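Long-range contact in cell death-related nuclease 4 (Caenorhabditis elegans, PDB 5DK5), which degrades RNA and DNA from the 3' end as a DEDDh-family exonuclease and takes part in apoptotic DNA degradation: residues Ala117-Ala130 against Met141-Lys153. Residues are numbered along the deposited sequence; the frame is centred on the assembly and turned at random.
Sequences AFVCDSRQDLWRIA and MPAFFRQYINLYK. With IPA (isopropyl alcohol), chain L; IPA (isopropyl alcohol), chain M.
L126 of helix 124-136 packs against Y148 of strand 147-150 and F145 of the turn before it, a worked example of a crossover helix seated on its own sheet. Its CB lies over one face of the Y148 ring. CG stands anti to the carbonyl carbon (chi1 -67°), and from it the branches diverge: CD1 rests 3.5 Å from Y148 CB, while CD2 sits over the face of the F145 ring, 3.7 Å from its centroid; F144 CE1 covers the opposite face. The edge of F145 points at the face of F118, their planes at 68°, and F118 CE2 lies 3.4 Å from F144 CD1, the three rings forming an aromatic cluster continued by F102 of helix 95-109. One turn on, A130 CB meets M141 CE, from the loop before the strand, at 4.0 Å. Strands 116-120 and 147-150 pair in parallel: I149 N donates to F118 O (2.9 Å), C120 N to I149 O, and L151 N to C120 O. On the side of the helix turned away from the strand, where helix 239-249 packs, R128 NE hydrogen-bonds Q124 OE1 at 2.6 Å, in the guanidinium plane; an alanine in place of R128 would probably leave Q124 OE1 without this partner and its amide less fixed in rotation. With D121 near the magnesium ligands D25 and D194, this beta-alpha-beta crossover is as expected in the RNase H-like fold of DEDDh exonucleases.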
loop_
_atom_site.group_PDB
_atom_site.type_symbol
_atom_site.label_atom_id
_atom_site.label_comp_id
_atom_site.label_asym_id
_atom_site.label_seq_id
_atom_site.Cartn_x
_atom_site.Cartn_y
_atom_site.Cartn_z
ATOM N N ALA B 117 27.519 3.496 -20.254
ATOM C CA ALA B 117 27.348 3.165 -18.842
ATOM C C ALA B 117 26.287 4.048 -18.201
ATOM O O ALA B 117 26.100 5.201 -18.595
ATOM C CB ALA B 117 28.666 3.306 -18.105
ATOM N N PHE B 118 25.596 3.497 -17.209
ATOM C CA PHE B 118 24.568 4.238 -16.495
ATOM C C PHE B 118 25.170 5.045 -15.352
ATOM O O PHE B 118 26.124 4.611 -14.708
ATOM C CB PHE B 118 23.491 3.288 -15.964
ATOM C CG PHE B 118 22.639 2.684 -17.040
ATOM C CD1 PHE B 118 21.565 3.382 -17.561
ATOM C CD2 PHE B 118 22.919 1.424 -17.538
ATOM C CE1 PHE B 118 20.782 2.833 -18.556
ATOM C CE2 PHE B 118 22.140 0.870 -18.534
ATOM C CZ PHE B 118 21.070 1.575 -19.044
ATOM N N VAL B 119 24.606 6.226 -15.122
ATOM C CA VAL B 119 25.027 7.101 -14.036
ATOM C C VAL B 119 23.871 7.309 -13.067
ATOM O O VAL B 119 22.739 7.560 -13.484
ATOM C CB VAL B 119 25.506 8.465 -14.565
ATOM C CG1 VAL B 119 25.987 9.350 -13.420
ATOM C CG2 VAL B 119 26.611 8.273 -15.599
ATOM N N CYS B 120 24.162 7.197 -11.775
ATOM C CA CYS B 120 23.161 7.393 -10.733
ATOM C C CYS B 120 23.758 8.235 -9.613
ATOM O O CYS B 120 24.975 8.409 -9.542
ATOM C CB CYS B 120 22.667 6.048 -10.196
ATOM S SG CYS B 120 21.996 4.941 -11.461
ATOM N N ASP B 121 22.902 8.760 -8.742
ATOM C CA ASP B 121 23.363 9.595 -7.638
ATOM C C ASP B 121 23.694 8.753 -6.406
ATOM O O ASP B 121 24.188 9.273 -5.408
ATOM C CB ASP B 121 22.312 10.651 -7.293
ATOM C CG ASP B 121 21.043 10.053 -6.724
ATOM O OD1 ASP B 121 20.725 8.888 -7.045
ATOM O OD2 ASP B 121 20.357 10.758 -5.956
ATOM N N SER B 122 23.426 7.453 -6.482
ATOM C CA SER B 122 23.764 6.535 -5.400
ATOM C C SER B 122 23.680 5.094 -5.887
ATOM O O SER B 122 23.386 4.839 -7.053
ATOM C CB SER B 122 22.836 6.737 -4.196
ATOM O OG SER B 122 21.512 6.326 -4.492
ATOM N N ARG B 123 23.942 4.156 -4.984
ATOM C CA ARG B 123 23.872 2.737 -5.308
ATOM C C ARG B 123 22.428 2.256 -5.346
ATOM O O ARG B 123 22.124 1.227 -5.944
ATOM C CB ARG B 123 24.668 1.914 -4.292
ATOM C CG ARG B 123 24.197 2.070 -2.849
ATOM C CD ARG B 123 24.967 1.155 -1.907
ATOM N NE ARG B 123 26.402 1.429 -1.922
ATOM C CZ ARG B 123 27.315 0.694 -1.293
ATOM N NH1 ARG B 123 26.952 -0.374 -0.595
ATOM N NH2 ARG B 123 28.597 1.025 -1.364
ATOM N N GLN B 124 21.543 3.018 -4.710
ATOM C CA GLN B 124 20.161 2.599 -4.494
ATOM C C GLN B 124 19.440 2.171 -5.772
ATOM O O GLN B 124 18.775 1.136 -5.792
ATOM C CB GLN B 124 19.375 3.730 -3.825
ATOM C CG GLN B 124 19.939 4.165 -2.482
ATOM C CD GLN B 124 19.971 3.033 -1.475
ATOM O OE1 GLN B 124 19.070 2.196 -1.439
ATOM N NE2 GLN B 124 21.018 2.994 -0.660
ATOM N N ASP B 125 19.573 2.964 -6.831
ATOM C CA ASP B 125 18.820 2.730 -8.062
ATOM C C ASP B 125 19.041 1.337 -8.652
ATOM O O ASP B 125 18.085 0.669 -9.042
ATOM C CB ASP B 125 19.179 3.785 -9.113
ATOM C CG ASP B 125 18.655 5.165 -8.759
ATOM O OD1 ASP B 125 19.385 5.929 -8.092
ATOM O OD2 ASP B 125 17.514 5.488 -9.152
ATOM N N LEU B 126 20.296 0.899 -8.711
ATOM C CA LEU B 126 20.627 -0.358 -9.375
ATOM C C LEU B 126 20.902 -1.502 -8.398
ATOM O O LEU B 126 20.448 -2.625 -8.617
ATOM C CB LEU B 126 21.832 -0.160 -10.298
ATOM C CG LEU B 126 21.588 0.742 -11.516
ATOM C CD1 LEU B 126 22.845 0.841 -12.360
ATOM C CD2 LEU B 126 20.422 0.250 -12.369
ATOM N N TRP B 127 21.636 -1.234 -7.324
ATOM C CA TRP B 127 21.944 -2.292 -6.366
ATOM C C TRP B 127 20.696 -2.775 -5.623
ATOM O O TRP B 127 20.526 -3.975 -5.417
ATOM C CB TRP B 127 22.992 -1.835 -5.352
ATOM C CG TRP B 127 22.939 -2.627 -4.086
ATOM C CD1 TRP B 127 23.367 -3.909 -3.899
ATOM C CD2 TRP B 127 22.411 -2.192 -2.828
ATOM N NE1 TRP B 127 23.142 -4.298 -2.601
ATOM C CE2 TRP B 127 22.556 -3.261 -1.923
ATOM C CE3 TRP B 127 21.832 -1.002 -2.379
ATOM C CZ2 TRP B 127 22.143 -3.176 -0.596
ATOM C CZ3 TRP B 127 21.423 -0.919 -1.062
ATOM C CH2 TRP B 127 21.581 -1.999 -0.185
ATOM N N ARG B 128 19.828 -1.848 -5.222
ATOM C CA ARG B 128 18.626 -2.208 -4.462
ATOM C C ARG B 128 17.382 -2.264 -5.340
ATOM O O ARG B 128 16.807 -3.334 -5.546
ATOM C CB ARG B 128 18.395 -1.221 -3.311
ATOM C CG ARG B 128 17.139 -1.522 -2.487
ATOM C CD ARG B 128 17.058 -0.661 -1.228
ATOM N NE ARG B 128 16.905 0.756 -1.543
ATOM C CZ ARG B 128 15.754 1.339 -1.861
ATOM N NH1 ARG B 128 14.633 0.633 -1.918
ATOM N NH2 ARG B 128 15.726 2.636 -2.132
ATOM N N ILE B 129 16.969 -1.107 -5.851
ATOM C CA ILE B 129 15.698 -0.985 -6.558
ATOM C C ILE B 129 15.633 -1.890 -7.783
ATOM O O ILE B 129 14.684 -2.658 -7.940
ATOM C CB ILE B 129 15.441 0.477 -6.983
ATOM C CG1 ILE B 129 15.265 1.345 -5.734
ATOM C CG2 ILE B 129 14.214 0.576 -7.902
ATOM C CD1 ILE B 129 15.110 2.833 -6.005
ATOM N N ALA B 130 16.632 -1.799 -8.654
ATOM C CA ALA B 130 16.642 -2.625 -9.852
ATOM C C ALA B 130 16.676 -4.097 -9.463
ATOM O O ALA B 130 15.831 -4.874 -9.894
ATOM C CB ALA B 130 17.822 -2.278 -10.742
ATOM N N MET B 141 19.183 -10.190 -13.954
ATOM C CA MET B 141 19.880 -8.919 -13.803
ATOM C C MET B 141 20.801 -8.689 -15.006
ATOM O O MET B 141 21.735 -9.461 -15.218
ATOM C CB MET B 141 20.686 -8.903 -12.505
ATOM C CG MET B 141 21.139 -7.520 -12.078
ATOM S SD MET B 141 19.778 -6.505 -11.471
ATOM C CE MET B 141 20.669 -5.055 -10.919
ATOM N N PRO B 142 20.541 -7.633 -15.802
ATOM C CA PRO B 142 21.337 -7.434 -17.020
ATOM C C PRO B 142 22.772 -6.998 -16.738
ATOM O O PRO B 142 23.063 -6.443 -15.678
ATOM C CB PRO B 142 20.572 -6.336 -17.764
ATOM C CG PRO B 142 19.882 -5.575 -16.699
ATOM C CD PRO B 142 19.527 -6.575 -15.633
ATOM N N ALA B 143 23.655 -7.245 -17.698
ATOM C CA ALA B 143 25.071 -6.953 -17.533
ATOM C C ALA B 143 25.339 -5.459 -17.382
ATOM O O ALA B 143 26.295 -5.066 -16.716
ATOM C CB ALA B 143 25.855 -7.507 -18.710
ATOM N N PHE B 144 24.504 -4.630 -18.003
ATOM C CA PHE B 144 24.710 -3.183 -17.958
ATOM C C PHE B 144 24.127 -2.546 -16.692
ATOM O O PHE B 144 24.242 -1.335 -16.497
ATOM C CB PHE B 144 24.124 -2.506 -19.207
ATOM C CG PHE B 144 22.727 -2.941 -19.552
ATOM C CD1 PHE B 144 21.644 -2.526 -18.796
ATOM C CD2 PHE B 144 22.496 -3.744 -20.658
ATOM C CE1 PHE B 144 20.359 -2.919 -19.124
ATOM C CE2 PHE B 144 21.214 -4.138 -20.992
ATOM C CZ PHE B 144 20.145 -3.725 -20.225
ATOM N N PHE B 145 23.505 -3.359 -15.840
ATOM C CA PHE B 145 23.068 -2.910 -14.519
ATOM C C PHE B 145 24.007 -3.413 -13.418
ATOM O O PHE B 145 23.858 -3.038 -12.253
ATOM C CB PHE B 145 21.637 -3.379 -14.218
ATOM C CG PHE B 145 20.549 -2.526 -14.833
ATOM C CD1 PHE B 145 20.842 -1.387 -15.569
ATOM C CD2 PHE B 145 19.219 -2.865 -14.649
ATOM C CE1 PHE B 145 19.829 -0.614 -16.114
ATOM C CE2 PHE B 145 18.203 -2.097 -15.191
ATOM C CZ PHE B 145 18.507 -0.971 -15.923
ATOM N N ARG B 146 24.963 -4.263 -13.782
ATOM C CA ARG B 146 25.905 -4.819 -12.814
ATOM C C ARG B 146 27.249 -4.088 -12.866
ATOM O O ARG B 146 28.203 -4.460 -12.180
ATOM C CB ARG B 146 26.089 -6.317 -13.056
ATOM C CG ARG B 146 24.855 -7.135 -12.691
ATOM C CD ARG B 146 25.098 -8.630 -12.785
ATOM N NE ARG B 146 26.217 -9.061 -11.951
ATOM C CZ ARG B 146 26.507 -10.330 -11.684
ATOM N NH1 ARG B 146 25.758 -11.307 -12.178
ATOM N NH2 ARG B 146 27.547 -10.624 -10.915
ATOM N N GLN B 147 27.314 -3.052 -13.696
ATOM C CA GLN B 147 28.402 -2.085 -13.648
ATOM C C GLN B 147 27.813 -0.709 -13.922
ATOM O O GLN B 147 26.960 -0.558 -14.795
ATOM C CB GLN B 147 29.502 -2.422 -14.658
ATOM C CG GLN B 147 29.063 -2.397 -16.121
ATOM C CD GLN B 147 30.236 -2.406 -17.085
ATOM O OE1 GLN B 147 30.221 -1.707 -18.100
ATOM N NE2 GLN B 147 31.258 -3.197 -16.775
ATOM N N TYR B 148 28.245 0.289 -13.163
ATOM C CA TYR B 148 27.678 1.623 -13.301
ATOM C C TYR B 148 28.536 2.678 -12.618
ATOM O O TYR B 148 29.549 2.363 -11.993
ATOM C CB TYR B 148 26.260 1.657 -12.727
ATOM C CG TYR B 148 26.188 1.309 -11.260
ATOM C CD1 TYR B 148 26.026 -0.007 -10.846
ATOM C CD2 TYR B 148 26.277 2.295 -10.289
ATOM C CE1 TYR B 148 25.958 -0.330 -9.505
ATOM C CE2 TYR B 148 26.210 1.984 -8.946
ATOM C CZ TYR B 148 26.050 0.670 -8.560
ATOM O OH TYR B 148 25.984 0.350 -7.224
ATOM N N ILE B 149 28.108 3.929 -12.748
ATOM C CA ILE B 149 28.830 5.064 -12.193
ATOM C C ILE B 149 28.057 5.692 -11.042
ATOM O O ILE B 149 27.012 6.309 -11.246
ATOM C CB ILE B 149 29.097 6.132 -13.272
ATOM C CG1 ILE B 149 29.840 5.497 -14.455
ATOM C CG2 ILE B 149 29.881 7.306 -12.677
ATOM C CD1 ILE B 149 30.227 6.458 -15.560
ATOM N N ASN B 150 28.575 5.521 -9.831
ATOM C CA ASN B 150 28.038 6.204 -8.663
ATOM C C ASN B 150 28.610 7.614 -8.621
ATOM O O ASN B 150 29.757 7.818 -8.224
ATOM C CB ASN B 150 28.378 5.435 -7.386
ATOM C CG ASN B 150 27.664 5.980 -6.164
ATOM O OD1 ASN B 150 27.367 7.171 -6.075
ATOM N ND2 ASN B 150 27.386 5.103 -5.209
ATOM N N LEU B 151 27.809 8.587 -9.044
ATOM C CA LEU B 151 28.299 9.949 -9.216
ATOM C C LEU B 151 28.655 10.601 -7.885
ATOM O O LEU B 151 29.551 11.442 -7.820
ATOM C CB LEU B 151 27.260 10.801 -9.947
ATOM C CG LEU B 151 27.774 12.136 -10.494
ATOM C CD1 LEU B 151 28.784 11.911 -11.605
ATOM C CD2 LEU B 151 26.624 12.991 -10.993
ATOM N N TYR B 152 27.951 10.214 -6.825
ATOM C CA TYR B 152 28.191 10.790 -5.506
ATOM C C TYR B 152 29.529 10.322 -4.955
ATOM O O TYR B 152 30.187 11.033 -4.195
ATOM C CB TYR B 152 27.071 10.418 -4.536
ATOM C CG TYR B 152 27.199 11.094 -3.191
ATOM C CD1 TYR B 152 26.809 12.414 -3.021
ATOM C CD2 TYR B 152 27.713 10.415 -2.094
ATOM C CE1 TYR B 152 26.925 13.040 -1.797
ATOM C CE2 TYR B 152 27.832 11.035 -0.863
ATOM C CZ TYR B 152 27.436 12.347 -0.721
ATOM O OH TYR B 152 27.552 12.969 0.500
ATOM N N LYS B 153 29.921 9.113 -5.337
ATOM C CA LYS B 153 31.202 8.565 -4.923
ATOM C C LYS B 153 32.348 9.346 -5.561
ATOM O O LYS B 153 33.378 9.581 -4.932
ATOM C CB LYS B 153 31.293 7.089 -5.297
ATOM C CG LYS B 153 32.583 6.420 -4.870
ATOM C CD LYS B 153 32.584 4.961 -5.281
ATOM C CE LYS B 153 33.897 4.284 -4.942
ATOM N NZ LYS B 153 33.912 2.888 -5.434
HETATM C C1 IPA L . 27.155 6.942 -1.538
HETATM C C2 IPA L . 25.748 6.549 -1.927
HETATM C C3 IPA L . 24.827 6.678 -0.733
HETATM O O2 IPA L . 25.753 5.210 -2.360
HETATM C C1 IPA M . 12.833 -3.932 -1.217
HETATM C C2 IPA M . 13.983 -3.560 -0.309
HETATM C C3 IPA M . 15.225 -4.306 -0.744
HETATM O O2 IPA M . 14.207 -2.172 -0.395
HETATM O O HOH W 1 26.051 0.585 -17.113
#